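Local structure of cleavage and polyadenylation specificity factor 100 KD subunit (Methanosarcina mazei, 2XR1) at residues His328-Gly331 against Ala337-His340; Gln401-Asn406 against Glu573-Asp578; Asp249-Val254 against Leu278-Tyr283. The protein probably terminates archaeal transcription by zinc-dependent endonucleolytic cleavage of nascent RNA at the polymerase exit channel, followed by 5'-3' degradation of the released RNA. All coordinates share one frame; numbering follows the deposited sequence.

In the fold
Contacts 1 and 3 both belong to the metallo-beta-lactamase domain, buried near the middle of the chain, with centres about 20 Å apart. They do not touch, but both adjoin the zinc site: contact 1 is strong backbone pairing in a hairpin just before one ligand, His332, whereas contact 3 sets the short helix and turn that hold two zinc ligands against helix 270-290 through a weak amide-to-backbone bond. Contact 2 lies in the beta-CASP region, its centre about 29 Å from that of the chain. There a helix meets an outermost strand of a parallel sheet, and loose packing of a buried Val403 on a partly exposed Gln575 replaces the backbone bonds of contact 1.

Contact 1. Residues His328-Gly331 against Ala337-His340; sequences HNAG and AISH
His328 and Ile338 face each other as a hydrogen-bonded antiparallel pair in the hairpin of strands 323-329 and 337-343, within one of the sheets of the metallo-beta-lactamase fold. Two backbone bonds close the pair. His328 N gives its hydrogen to Ile338 O over 3.0 Å. The return bond, Ile338 N to His328 O at 2.8 Å, is straighter, 166° at the hydrogen. His328 O also receives a CA-H...O contact from Ala337 CA at 3.2 Å, so one carbonyl serves two neighbours on the opposing strand.

After Asn329, which pairs with Ala337 without hydrogen bonds, the chain leaves the strand at Ala330, and small or aliphatic groups fill the join. With CG1 beside the backbone N (chi1 -78°), Ile338 reaches along the turning chain: its CG1 lies 3.9 Å from Ala330 CB, and its CD1 lies 3.5 Å from Asn329 O. A methyl suits position 330, because it packs against the strand itself, with Ala330 CB 3.7 Å from Ala337 C.

Around the pair, polar side chains find partners outside the hairpin. Asn329 turns away from the hairpin partner, and its ND2 donates to Asp365 O; the ring of His328 meets Phe371 edge-to-face. Ala330 leads by way of Gly331 straight into the zinc ligand His332, about 5 Å away between side chains. At the other end, His340 turns its NE2 to Arg373 O, while its CB lies near the plane of the His328 ring, 4.3 Å from NE2 at the ring edge.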
# COMPACT_ATOMS: atom_id res chain seq x y z
N HIS B 328 -22.10 10.93 -11.53
CA HIS B 328 -23.49 10.63 -11.83
C HIS B 328 -24.32 10.75 -10.56
O HIS B 328 -23.80 10.67 -9.47
CB HIS B 328 -23.65 9.21 -12.37
CG HIS B 328 -22.88 8.92 -13.63
ND1 HIS B 328 -23.46 8.93 -14.88
CD2 HIS B 328 -21.61 8.49 -13.81
CE1 HIS B 328 -22.56 8.56 -15.78
NE2 HIS B 328 -21.43 8.30 -15.16
N ASN B 329 -25.63 10.88 -10.70
CA ASN B 329 -26.49 11.03 -9.55
C ASN B 329 -26.41 9.85 -8.58
O ASN B 329 -26.49 8.70 -8.98
CB ASN B 329 -27.93 11.20 -9.98
CG ASN B 329 -28.87 11.40 -8.79
OD1 ASN B 329 -28.88 12.46 -8.19
ND2 ASN B 329 -29.67 10.38 -8.46
N ALA B 330 -26.26 10.13 -7.29
CA ALA B 330 -26.16 9.03 -6.30
C ALA B 330 -27.46 8.87 -5.54
O ALA B 330 -27.69 7.83 -4.98
CB ALA B 330 -25.03 9.28 -5.31
N GLY B 331 -28.28 9.92 -5.49
CA GLY B 331 -29.56 9.88 -4.79
C GLY B 331 -29.48 9.99 -3.28
O GLY B 331 -30.47 9.77 -2.60
N ALA B 337 -22.59 12.16 -5.60
CA ALA B 337 -22.18 11.62 -6.89
C ALA B 337 -21.70 10.21 -6.74
O ALA B 337 -21.28 9.78 -5.70
CB ALA B 337 -21.13 12.49 -7.54
N ILE B 338 -21.86 9.50 -7.81
CA ILE B 338 -21.23 8.24 -8.05
C ILE B 338 -20.06 8.58 -8.98
O ILE B 338 -20.19 9.30 -9.94
CB ILE B 338 -22.25 7.28 -8.75
CG1 ILE B 338 -23.22 6.74 -7.69
CG2 ILE B 338 -21.52 6.16 -9.42
CD1 ILE B 338 -24.33 6.05 -8.28
N SER B 339 -18.92 8.03 -8.71
CA SER B 339 -17.73 8.44 -9.40
C SER B 339 -17.25 7.34 -10.31
O SER B 339 -16.87 6.30 -9.84
CB SER B 339 -16.71 8.79 -8.36
OG SER B 339 -17.27 9.87 -7.60
N HIS B 340 -17.32 7.58 -11.60
CA HIS B 340 -16.80 6.65 -12.58
C HIS B 340 -15.41 7.09 -13.09
O HIS B 340 -15.24 8.22 -13.58
CB HIS B 340 -17.80 6.55 -13.74
CG HIS B 340 -17.40 5.62 -14.82
ND1 HIS B 340 -16.59 6.00 -15.86
CD2 HIS B 340 -17.71 4.32 -15.04
CE1 HIS B 340 -16.39 4.97 -16.66
NE2 HIS B 340 -17.05 3.93 -16.18

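Contact 2. Residues Gln401-Asn406 against Glu573-Asp578; sequences QMVVKN and EVQVVD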
# COMPACT_ATOMS: atom_id res chain seq x y z
N GLN B 401 -45.82 10.52 10.83
CA GLN B 401 -46.94 11.41 11.07
C GLN B 401 -47.63 11.00 12.34
O GLN B 401 -47.99 11.84 13.13
CB GLN B 401 -47.93 11.39 9.90
CG GLN B 401 -47.37 12.06 8.67
CD GLN B 401 -48.22 11.85 7.41
OE1 GLN B 401 -48.75 10.76 7.17
NE2 GLN B 401 -48.34 12.90 6.61
N MET B 402 -47.78 9.71 12.54
CA MET B 402 -48.44 9.20 13.72
C MET B 402 -47.64 9.45 14.99
O MET B 402 -48.21 9.82 16.02
CB MET B 402 -48.77 7.72 13.56
CG MET B 402 -49.94 7.49 12.56
SD MET B 402 -51.54 8.14 13.19
CE MET B 402 -52.62 7.91 11.76
N VAL B 403 -46.33 9.28 14.95
CA VAL B 403 -45.52 9.55 16.13
C VAL B 403 -45.58 11.02 16.49
O VAL B 403 -45.76 11.37 17.66
CB VAL B 403 -44.09 9.14 15.93
CG1 VAL B 403 -43.23 9.69 17.02
CG2 VAL B 403 -44.01 7.62 15.85
N VAL B 404 -45.47 11.89 15.49
CA VAL B 404 -45.50 13.32 15.75
C VAL B 404 -46.90 13.78 16.15
O VAL B 404 -47.05 14.55 17.09
CB VAL B 404 -44.94 14.12 14.56
CG1 VAL B 404 -45.19 15.59 14.77
CG2 VAL B 404 -43.43 13.87 14.42
N LYS B 405 -47.92 13.24 15.48
CA LYS B 405 -49.30 13.56 15.82
C LYS B 405 -49.58 13.22 17.26
O LYS B 405 -50.07 14.05 18.02
CB LYS B 405 -50.28 12.79 14.95
CG LYS B 405 -51.72 13.20 15.13
CD LYS B 405 -52.62 12.02 14.81
CE LYS B 405 -53.89 12.43 14.12
NZ LYS B 405 -54.74 11.24 13.88
N ASN B 406 -49.25 11.98 17.63
CA ASN B 406 -49.53 11.52 18.97
C ASN B 406 -48.76 12.36 19.98
O ASN B 406 -49.36 12.83 20.94
CB ASN B 406 -49.25 10.00 19.14
CG ASN B 406 -50.21 9.10 18.32
OD1 ASN B 406 -51.35 9.47 18.02
ND2 ASN B 406 -49.72 7.90 17.97
N GLU B 573 -40.19 9.21 25.66
CA GLU B 573 -40.45 8.22 24.62
C GLU B 573 -39.40 8.25 23.52
O GLU B 573 -38.93 9.32 23.13
CB GLU B 573 -41.84 8.47 24.01
CG GLU B 573 -42.33 7.41 23.00
CD GLU B 573 -43.77 7.66 22.55
OE1 GLU B 573 -44.71 7.51 23.38
OE2 GLU B 573 -43.97 8.00 21.35
N VAL B 574 -39.05 7.08 23.02
CA VAL B 574 -38.09 6.91 21.93
C VAL B 574 -38.77 6.15 20.80
O VAL B 574 -39.27 5.06 21.01
CB VAL B 574 -36.88 6.12 22.42
CG1 VAL B 574 -35.96 5.75 21.27
CG2 VAL B 574 -36.15 6.91 23.46
N GLN B 575 -38.83 6.72 19.61
CA GLN B 575 -39.35 5.98 18.47
C GLN B 575 -38.32 5.99 17.38
O GLN B 575 -37.55 6.94 17.25
CB GLN B 575 -40.68 6.54 17.99
CG GLN B 575 -41.86 6.26 18.96
CD GLN B 575 -42.78 5.12 18.55
OE1 GLN B 575 -42.58 4.46 17.53
NE2 GLN B 575 -43.82 4.90 19.33
N VAL B 576 -38.27 4.92 16.60
CA VAL B 576 -37.32 4.79 15.52
C VAL B 576 -38.13 4.71 14.22
O VAL B 576 -38.93 3.79 14.05
CB VAL B 576 -36.46 3.52 15.70
CG1 VAL B 576 -35.51 3.37 14.56
CG2 VAL B 576 -35.68 3.59 17.02
N VAL B 577 -37.94 5.67 13.33
CA VAL B 577 -38.64 5.67 12.05
C VAL B 577 -37.55 5.75 11.01
O VAL B 577 -37.23 6.81 10.48
CB VAL B 577 -39.61 6.85 11.94
CG1 VAL B 577 -40.38 6.79 10.64
CG2 VAL B 577 -40.53 6.87 13.14
N ASP B 578 -36.95 4.61 10.72
CA ASP B 578 -35.71 4.60 9.97
C ASP B 578 -36.10 4.62 8.51
O ASP B 578 -36.02 3.61 7.82
CB ASP B 578 -34.89 3.34 10.33
CG ASP B 578 -33.45 3.38 9.81
OD1 ASP B 578 -33.03 4.37 9.19
OD2 ASP B 578 -32.70 2.38 10.06
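Val403 carries this contact from the side of helix 393-409, meeting Gln575 and Val577 on the strand side in the beta-CASP region. The interaction is van der Waals packing and is modest in extent. Both methyls of Val403 rest against the aliphatic part of Gln575, with CG2 4.0 Å from Gln575 CG. A looser apolar touch joins Val403 CG2 to Val577 CG2 at 4.5 Å. Valine suits the helix side, since its two methyls cover the stem of Gln575 from there.

The polar element belongs to Gln575. Its chain bends at chi2 (-102°), which swings the amide across the valine, bringing OE1 to 3.9 Å from Val403 CG2. That oxygen takes a weak hydrogen bond from His399 NE2, one turn earlier on the same helix. Glutamine thus combines a methylene stem for the valine with a polar tip for the histidine. Charge is added nearby by Glu573, which forms a salt bridge with Arg410 just past the helix end.

Strand 573-576 is an outermost strand of the six-stranded parallel sheet, bonded through its backbone to strand 533-536. Helix 393-409 lies over that margin, with Val403 also touching Thr533 of the adjoining strand.

Contact 3. Residues Asp249-Val254 against Leu278-Tyr283; sequences DHQGLV and LLQLDY. With ZN (zinc ion), chain F.
The side-chain amide of Gln280 reaches the backbone O of Gln251 where the short helix 248-251, at the end of the HxHxDH motif (His245 to His250) of the metallo-beta-lactamase fold, meets helix 270-290. The close part of the contact is polar. Gln280 stretches out beyond CG (chi2 177°) from its helix, and its NE2 makes a weak bond to Gln251 O at 3.2 Å. A second bond, from the same nitrogen to Gln251 OE1, is modelled but doubtful, since that oxygen is crowded in the model. Gln251 O is shared: Val254 N donates to it at 2.8 Å, closing a type I turn.

Gln251 folds back at chi2 (80°), which lays NE2 beside the helix, 3.6 Å from Leu279 CB, and lets it donate to Ala246 O inside the motif. Glutamine suits both places: Gln280 supplies an N-H to the turn and Gln251 one to Ala246 O, each from an uncharged, buried side chain.

The rest of the contact is looser. Val254 CB approaches Gln280 NE2 only to 4.3 Å, and the partly exposed Tyr283, its more open part, stands near Gly252, whose O is bonded to Tyr296 OH.

At the start of the segment, Asp249 and His250 join Asp355 and His607 round one zinc ion. Asp212 OD2, a second-shell partner, holds His250 ND1, while His250 NE2 binds the metal at 2.1 Å.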
# COMPACT_ATOMS: atom_id res chain seq x y z
N ASP B 249 -18.19 13.05 7.11
CA ASP B 249 -17.49 11.77 7.13
C ASP B 249 -16.91 11.46 5.77
O ASP B 249 -16.43 10.36 5.59
CB ASP B 249 -18.40 10.62 7.65
CG ASP B 249 -19.60 10.28 6.69
OD1 ASP B 249 -20.41 11.20 6.42
OD2 ASP B 249 -19.78 9.12 6.22
N HIS B 250 -17.01 12.38 4.80
CA HIS B 250 -16.37 12.23 3.49
C HIS B 250 -15.48 13.40 2.97
O HIS B 250 -14.65 13.19 2.06
CB HIS B 250 -17.44 11.97 2.44
CG HIS B 250 -18.22 10.72 2.68
ND1 HIS B 250 -17.99 9.55 1.99
CD2 HIS B 250 -19.21 10.47 3.55
CE1 HIS B 250 -18.82 8.62 2.44
NE2 HIS B 250 -19.57 9.15 3.40
N GLN B 251 -15.71 14.61 3.48
CA GLN B 251 -14.96 15.81 3.12
C GLN B 251 -14.28 16.49 4.32
O GLN B 251 -13.37 17.31 4.17
CB GLN B 251 -15.86 16.81 2.39
CG GLN B 251 -17.23 17.23 3.09
CD GLN B 251 -17.09 18.29 4.18
OE1 GLN B 251 -15.99 18.79 4.46
NE2 GLN B 251 -18.19 18.65 4.81
N GLY B 252 -14.70 16.13 5.52
CA GLY B 252 -14.30 16.89 6.69
C GLY B 252 -12.82 17.12 6.97
O GLY B 252 -12.47 18.07 7.64
N LEU B 253 -11.96 16.23 6.49
CA LEU B 253 -10.53 16.40 6.67
C LEU B 253 -9.81 16.77 5.37
O LEU B 253 -8.58 16.87 5.35
CB LEU B 253 -9.92 15.16 7.28
CG LEU B 253 -10.24 14.99 8.79
CD1 LEU B 253 -9.67 13.67 9.26
CD2 LEU B 253 -9.69 16.11 9.59
N VAL B 254 -10.55 17.08 4.32
CA VAL B 254 -9.91 17.56 3.13
C VAL B 254 -9.05 18.80 3.42
O VAL B 254 -7.98 18.93 2.85
CB VAL B 254 -10.89 17.84 2.01
CG1 VAL B 254 -10.21 18.66 0.84
CG2 VAL B 254 -11.47 16.52 1.53
N LEU B 278 -19.89 25.13 3.97
CA LEU B 278 -20.81 25.38 5.09
C LEU B 278 -20.52 24.46 6.24
O LEU B 278 -20.33 24.91 7.39
CB LEU B 278 -22.25 25.15 4.65
CG LEU B 278 -23.29 25.47 5.71
CD1 LEU B 278 -23.25 26.94 6.00
CD2 LEU B 278 -24.63 25.04 5.24
N LEU B 279 -20.49 23.17 5.95
CA LEU B 279 -20.28 22.19 7.00
C LEU B 279 -18.88 22.26 7.60
O LEU B 279 -18.74 22.03 8.77
CB LEU B 279 -20.53 20.78 6.50
CG LEU B 279 -21.95 20.43 6.07
CD1 LEU B 279 -21.97 19.00 5.52
CD2 LEU B 279 -22.93 20.67 7.23
N GLN B 280 -17.87 22.56 6.80
CA GLN B 280 -16.52 22.65 7.32
C GLN B 280 -16.37 23.81 8.29
O GLN B 280 -15.88 23.63 9.42
CB GLN B 280 -15.51 22.73 6.19
CG GLN B 280 -15.27 21.40 5.46
CD GLN B 280 -14.30 21.51 4.29
OE1 GLN B 280 -13.82 22.59 3.99
NE2 GLN B 280 -14.01 20.40 3.63
N LEU B 281 -16.78 25.01 7.88
CA LEU B 281 -16.64 26.18 8.76
C LEU B 281 -17.40 25.93 10.03
O LEU B 281 -16.97 26.35 11.08
CB LEU B 281 -17.18 27.47 8.12
CG LEU B 281 -16.38 28.00 6.93
CD1 LEU B 281 -17.08 29.15 6.23
CD2 LEU B 281 -15.00 28.43 7.39
N ASP B 282 -18.53 25.26 9.93
CA ASP B 282 -19.32 24.95 11.10
C ASP B 282 -18.66 23.90 11.98
O ASP B 282 -18.78 23.94 13.18
CB ASP B 282 -20.69 24.46 10.69
CG ASP B 282 -21.60 24.23 11.88
OD1 ASP B 282 -21.81 25.17 12.67
OD2 ASP B 282 -22.10 23.08 12.03
N TYR B 283 -18.00 22.94 11.37
CA TYR B 283 -17.35 21.89 12.13
C TYR B 283 -16.37 22.51 13.08
O TYR B 283 -16.47 22.29 14.29
CB TYR B 283 -16.66 20.92 11.21
CG TYR B 283 -15.81 19.85 11.88
CD1 TYR B 283 -16.30 19.06 12.90
CD2 TYR B 283 -14.51 19.60 11.42
CE1 TYR B 283 -15.52 18.05 13.48
CE2 TYR B 283 -13.72 18.60 11.99
CZ TYR B 283 -14.23 17.82 13.00
OH TYR B 283 -13.42 16.83 13.54
ZN ZN F . -21.09 8.45 4.72